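Putative fructose-bisphosphate aldolase (Coccidioides immitis, PDB 3PM6) is a putative fructose-bisphosphate aldolase of the class II family, a zinc-containing protein built as a parallel beta-alpha barrel. Local coordinates at residues Ile117-Ser122 / Arg131-Leu136; Ile145-Glu150 / Gly184-Ala189. All coordinates share one frame; numbering follows the deposited sequence.

In the fold
Both contacts belong to one wall of an eight-stranded parallel barrel, their centres about 8 Å apart. Interaction 1 joins helix 126-141, in the outer layer, to strand 116-119 of the wall, and interaction 2 pairs the next strand, 146-149, with strand 187-188. Strands 116-119 and 146-149 are linked by probable hydrogen bonds, I117 N to A146 O (2.9 Å) and V119 N to E148 O (2.7 Å). The zinc ion, bound by H91, H196 and H227, is about 13 Å from the side chain of V119 but about 6 Å from that of E150. Interaction 1 meets this site through D120, bonded to H91; interaction 2 comes nearer, through E150 and E148, the latter bonded to H227.

Interaction 1: residues Ile117-Ser122 / Arg131-Leu136; sequences IMVDMS and RLTREL
M121 and V119, two residues apart on strand 116-119 and the turn that follows it, both meet helix 126-141 through apolar atoms. V119 holds CG1 anti to its backbone N (chi1 -176°), which brings that methyl to the helix, 3.7 Å from L136 CD1 and close to L136 CB; its compact, branched side chain fits under the helix. Bends at chi2 and chi3 fold M121 so that SD lies 3.8 Å from L132 CD1 and CE 3.9 Å from L136 CD1, following the helix from one turn to the next; the side chain crosses both leucines at about a right angle. An unbranched, flexible methionine suits this reach to two leucines. T133 lies alongside, with OG1 3.8 Å from M121 CG, yet this hydroxyl is hydrogen-bonded to N129 O one turn back in the helix, so a polar atom can sit among apolar neighbours. Helix 95-103 adds I98, which touches V119, M121 and L136. D120, just past the strand, points the other way, and its OD2 is hydrogen-bonded to ND1 of the zinc ligand H91. Outward-facing strand side chains packed under the following helix are typical of a beta-alpha unit in a TIM barrel.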
loop_
_atom_site.group_PDB
_atom_site.type_symbol
_atom_site.label_atom_id
_atom_site.label_comp_id
_atom_site.label_asym_id
_atom_site.label_seq_id
_atom_site.Cartn_x
_atom_site.Cartn_y
_atom_site.Cartn_z
ATOM N N ILE A 117 5.497 4.424 18.506
ATOM C CA ILE A 117 4.623 5.532 18.127
ATOM C C ILE A 117 5.277 6.759 18.673
ATOM O O ILE A 117 5.798 6.734 19.776
ATOM C CB ILE A 117 3.222 5.348 18.767
ATOM C CG1 ILE A 117 2.499 4.127 18.177
ATOM C CG2 ILE A 117 2.367 6.655 18.711
ATOM C CD1 ILE A 117 1.075 3.876 18.816
ATOM N N MET A 118 5.264 7.838 17.906
ATOM C CA MET A 118 5.730 9.071 18.443
ATOM C C MET A 118 4.589 9.807 19.119
ATOM O O MET A 118 3.702 10.300 18.449
ATOM C CB MET A 118 6.408 9.963 17.374
ATOM C CG MET A 118 6.894 11.271 17.964
ATOM S SD MET A 118 7.394 12.475 16.706
ATOM C CE MET A 118 8.210 13.660 17.823
ATOM N N VAL A 119 4.633 9.900 20.445
ATOM C CA VAL A 119 3.623 10.670 21.202
ATOM C C VAL A 119 4.097 12.112 21.196
ATOM O O VAL A 119 4.874 12.516 22.061
ATOM C CB VAL A 119 3.460 10.142 22.669
ATOM C CG1 VAL A 119 2.365 10.885 23.368
ATOM C CG2 VAL A 119 3.197 8.621 22.661
ATOM N N ASP A 120 3.667 12.858 20.188
ATOM C CA ASP A 120 4.163 14.186 19.904
ATOM C C ASP A 120 3.165 15.198 20.456
ATOM O O ASP A 120 2.254 15.634 19.749
ATOM C CB ASP A 120 4.319 14.389 18.374
ATOM C CG ASP A 120 4.882 15.758 18.034
ATOM O OD1 ASP A 120 5.140 16.508 18.997
ATOM O OD2 ASP A 120 5.112 16.079 16.836
ATOM N N MET A 121 3.330 15.569 21.723
ATOM C CA MET A 121 2.441 16.566 22.341
ATOM C C MET A 121 3.088 17.955 22.414
ATOM O O MET A 121 2.746 18.783 23.272
ATOM C CB MET A 121 2.045 16.058 23.737
ATOM C CG MET A 121 1.308 14.674 23.682
ATOM S SD MET A 121 -0.326 14.811 22.912
ATOM C CE MET A 121 -0.258 13.594 21.603
ATOM N N SER A 122 4.030 18.205 21.494
ATOM C CA SER A 122 4.901 19.380 21.567
ATOM C C SER A 122 4.162 20.675 21.268
ATOM O O SER A 122 4.658 21.762 21.573
ATOM C CB SER A 122 6.077 19.223 20.573
ATOM O OG SER A 122 5.588 19.296 19.236
ATOM N N ARG A 131 2.069 15.742 30.771
ATOM C CA ARG A 131 0.880 15.084 31.306
ATOM C C ARG A 131 0.298 14.094 30.308
ATOM O O ARG A 131 0.088 12.924 30.628
ATOM C CB ARG A 131 -0.189 16.126 31.698
ATOM C CG ARG A 131 -1.355 15.553 32.524
ATOM C CD ARG A 131 -2.519 16.553 32.723
ATOM N NE ARG A 131 -3.189 16.924 31.470
ATOM C CZ ARG A 131 -4.080 16.164 30.846
ATOM N NH1 ARG A 131 -4.424 14.975 31.334
ATOM N NH2 ARG A 131 -4.640 16.581 29.738
ATOM N N LEU A 132 -0.011 14.579 29.109
ATOM C CA LEU A 132 -0.536 13.698 28.081
ATOM C C LEU A 132 0.493 12.608 27.696
ATOM O O LEU A 132 0.119 11.453 27.521
ATOM C CB LEU A 132 -0.950 14.493 26.846
ATOM C CG LEU A 132 -2.112 15.462 27.031
ATOM C CD1 LEU A 132 -2.109 16.473 25.867
ATOM C CD2 LEU A 132 -3.456 14.694 27.183
ATOM N N THR A 133 1.779 12.978 27.561
ATOM C CA THR A 133 2.809 11.977 27.188
ATOM C C THR A 133 2.834 10.833 28.219
ATOM O O THR A 133 2.791 9.662 27.860
ATOM C CB THR A 133 4.225 12.589 26.990
ATOM O OG1 THR A 133 4.201 13.531 25.910
ATOM C CG2 THR A 133 5.265 11.499 26.666
ATOM N N ARG A 134 2.863 11.170 29.506
ATOM C CA ARG A 134 2.889 10.116 30.557
ATOM C C ARG A 134 1.726 9.122 30.412
ATOM O O ARG A 134 1.917 7.914 30.421
ATOM C CB ARG A 134 2.874 10.740 31.945
ATOM C CG ARG A 134 2.857 9.737 33.098
ATOM C CD ARG A 134 2.897 10.487 34.437
ATOM N NE ARG A 134 4.146 11.242 34.605
ATOM C CZ ARG A 134 5.292 10.728 35.065
ATOM N NH1 ARG A 134 5.376 9.438 35.422
ATOM N NH2 ARG A 134 6.361 11.507 35.163
ATOM N N GLU A 135 0.520 9.635 30.247
ATOM C CA GLU A 135 -0.625 8.757 30.165
ATOM C C GLU A 135 -0.726 8.017 28.848
ATOM O O GLU A 135 -1.193 6.879 28.828
ATOM C CB GLU A 135 -1.920 9.475 30.585
ATOM C CG GLU A 135 -2.728 10.170 29.543
ATOM C CD GLU A 135 -4.076 10.666 30.129
ATOM O OE1 GLU A 135 -4.239 11.894 30.301
ATOM O OE2 GLU A 135 -4.969 9.829 30.431
ATOM N N LEU A 136 -0.267 8.634 27.756
ATOM C CA LEU A 136 -0.283 7.958 26.482
ATOM C C LEU A 136 0.799 6.894 26.358
ATOM O O LEU A 136 0.606 5.892 25.656
ATOM C CB LEU A 136 -0.242 8.952 25.300
ATOM C CG LEU A 136 -1.520 9.782 25.181
ATOM C CD1 LEU A 136 -1.253 11.034 24.342
ATOM C CD2 LEU A 136 -2.705 8.984 24.650
#

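Interaction 2: residues Ile145-Glu150 / Gly184-Ala189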
loop_
_atom_site.group_PDB
_atom_site.type_symbol
_atom_site.label_atom_id
_atom_site.label_comp_id
_atom_site.label_asym_id
_atom_site.label_seq_id
_atom_site.Cartn_x
_atom_site.Cartn_y
_atom_site.Cartn_z
ATOM N N ILE A 145 3.879 -1.464 22.877
ATOM C CA ILE A 145 4.335 -0.444 21.920
ATOM C C ILE A 145 5.357 0.526 22.533
ATOM O O ILE A 145 5.102 1.108 23.566
ATOM C CB ILE A 145 3.114 0.305 21.344
ATOM C CG1 ILE A 145 2.195 -0.690 20.600
ATOM C CG2 ILE A 145 3.551 1.492 20.458
ATOM C CD1 ILE A 145 0.825 -0.080 20.167
ATOM N N ALA A 146 6.520 0.651 21.897
ATOM C CA ALA A 146 7.544 1.592 22.304
ATOM C C ALA A 146 7.156 3.039 21.903
ATOM O O ALA A 146 6.299 3.241 21.038
ATOM C CB ALA A 146 8.859 1.205 21.662
ATOM N N THR A 147 7.761 4.042 22.529
ATOM C CA THR A 147 7.293 5.427 22.346
ATOM C C THR A 147 8.417 6.435 22.252
ATOM O O THR A 147 9.488 6.238 22.804
ATOM C CB THR A 147 6.335 5.918 23.460
ATOM O OG1 THR A 147 7.001 5.880 24.704
ATOM C CG2 THR A 147 5.081 5.093 23.551
ATOM N N GLU A 148 8.143 7.512 21.546
ATOM C CA GLU A 148 9.089 8.613 21.357
ATOM C C GLU A 148 8.296 9.826 21.747
ATOM O O GLU A 148 7.110 9.881 21.458
ATOM C CB GLU A 148 9.492 8.695 19.886
ATOM C CG GLU A 148 10.327 9.905 19.478
ATOM C CD GLU A 148 10.661 9.894 17.986
ATOM O OE1 GLU A 148 10.953 8.802 17.429
ATOM O OE2 GLU A 148 10.616 10.977 17.361
ATOM N N ALA A 149 8.949 10.792 22.383
ATOM C CA ALA A 149 8.330 12.040 22.748
ATOM C C ALA A 149 9.257 13.194 22.432
ATOM O O ALA A 149 10.450 12.992 22.171
ATOM C CB ALA A 149 7.958 12.033 24.225
ATOM N N GLU A 150 8.682 14.390 22.396
ATOM C CA GLU A 150 9.431 15.609 22.054
ATOM C C GLU A 150 9.504 16.594 23.220
ATOM O O GLU A 150 8.551 17.358 23.482
ATOM C CB GLU A 150 8.789 16.299 20.857
ATOM C CG GLU A 150 9.553 17.515 20.347
ATOM C CD GLU A 150 8.993 18.001 19.000
ATOM O OE1 GLU A 150 8.763 17.174 18.104
ATOM O OE2 GLU A 150 8.814 19.208 18.832
ATOM N N GLY A 184 8.555 7.499 31.182
ATOM C CA GLY A 184 8.726 6.137 30.640
ATOM C C GLY A 184 8.844 6.003 29.116
ATOM O O GLY A 184 8.796 4.888 28.566
ATOM N N ILE A 185 8.993 7.127 28.417
ATOM C CA ILE A 185 9.269 7.083 26.956
ATOM C C ILE A 185 10.528 6.300 26.695
ATOM O O ILE A 185 11.341 6.186 27.575
ATOM C CB ILE A 185 9.545 8.467 26.387
ATOM C CG1 ILE A 185 10.756 9.034 27.107
ATOM C CG2 ILE A 185 8.320 9.312 26.471
ATOM C CD1 ILE A 185 10.932 10.485 26.958
ATOM N N ASN A 186 10.706 5.772 25.486
ATOM C CA ASN A 186 11.945 5.079 25.148
ATOM C C ASN A 186 12.917 5.985 24.418
ATOM O O ASN A 186 14.121 5.904 24.654
ATOM C CB ASN A 186 11.653 3.864 24.295
ATOM C CG ASN A 186 10.688 2.903 24.979
ATOM O OD1 ASN A 186 9.494 2.822 24.615
ATOM N ND2 ASN A 186 11.187 2.192 26.000
ATOM N N TRP A 187 12.392 6.840 23.533
ATOM C CA TRP A 187 13.213 7.740 22.706
ATOM C C TRP A 187 12.773 9.196 22.842
ATOM O O TRP A 187 11.623 9.460 23.124
ATOM C CB TRP A 187 13.128 7.326 21.235
ATOM C CG TRP A 187 13.258 5.838 21.007
ATOM C CD1 TRP A 187 14.059 4.965 21.688
ATOM C CD2 TRP A 187 12.609 5.066 19.986
ATOM N NE1 TRP A 187 13.911 3.682 21.183
ATOM C CE2 TRP A 187 13.021 3.723 20.144
ATOM C CE3 TRP A 187 11.704 5.376 18.972
ATOM C CZ2 TRP A 187 12.585 2.712 19.309
ATOM C CZ3 TRP A 187 11.256 4.359 18.145
ATOM C CH2 TRP A 187 11.697 3.044 18.321
ATOM N N LEU A 188 13.706 10.126 22.651
ATOM C CA LEU A 188 13.466 11.560 22.756
ATOM C C LEU A 188 13.869 12.238 21.454
ATOM O O LEU A 188 14.897 11.907 20.894
ATOM C CB LEU A 188 14.303 12.173 23.897
ATOM C CG LEU A 188 13.797 12.121 25.350
ATOM C CD1 LEU A 188 14.707 12.898 26.272
ATOM C CD2 LEU A 188 12.377 12.691 25.454
ATOM N N ALA A 189 13.041 13.177 20.986
ATOM C CA ALA A 189 13.286 13.973 19.785
ATOM C C ALA A 189 13.623 15.370 20.251
ATOM O O ALA A 189 12.720 16.155 20.554
ATOM C CB ALA A 189 12.029 14.006 18.912
HETATM O O HOH W 1 7.458 3.561 26.453
#
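T147 O is gripped by two backbone N-H groups at once, those of N186 (N to O, 3.0 Å) and W187 (N to O, 3.1 Å). The W187 donor lies in the carbonyl plane, while that of N186 is tilted 32° from it. N186 returns a bond through its side chain: OD1 takes the N-H of T147 at 3.0 Å, in the carbonyl plane and on a lone pair. Asparagine suits this place because its short amide can accept from the strand while its own backbone N donates to it. A chi1 of 61° turns T147 OG1 toward segment 184-189, where it meets I185 CA and shares a water with G184 O. G184, the first residue past helix 174-181 to leave helical backbone angles, has a positive phi that calls for glycine.

Farther along, A149 N donates to W187 O, and A189 N to A149 O at 2.9 Å. Strands 146-149 and 187-188, with helix 174-181 between them in the chain, form a beta-alpha-beta unit of the TIM barrel. On one face of the sheet the small A149 lets its CB meet I185 CG2 at 3.5 Å. E148 and W187 share the other face, crossing at about a right angle, with E148 OE1 at the ring edge, 3.8 Å from CE3; the broad W187 ring suits packing on helix 16-24. The extended E148 chain delivers its carboxylate to K247, by a salt bridge, and to the zinc ligand H227, which it probably orients. E150 CG packs 3.5 Å from A189 O, and its OE2 accepts from I154 N.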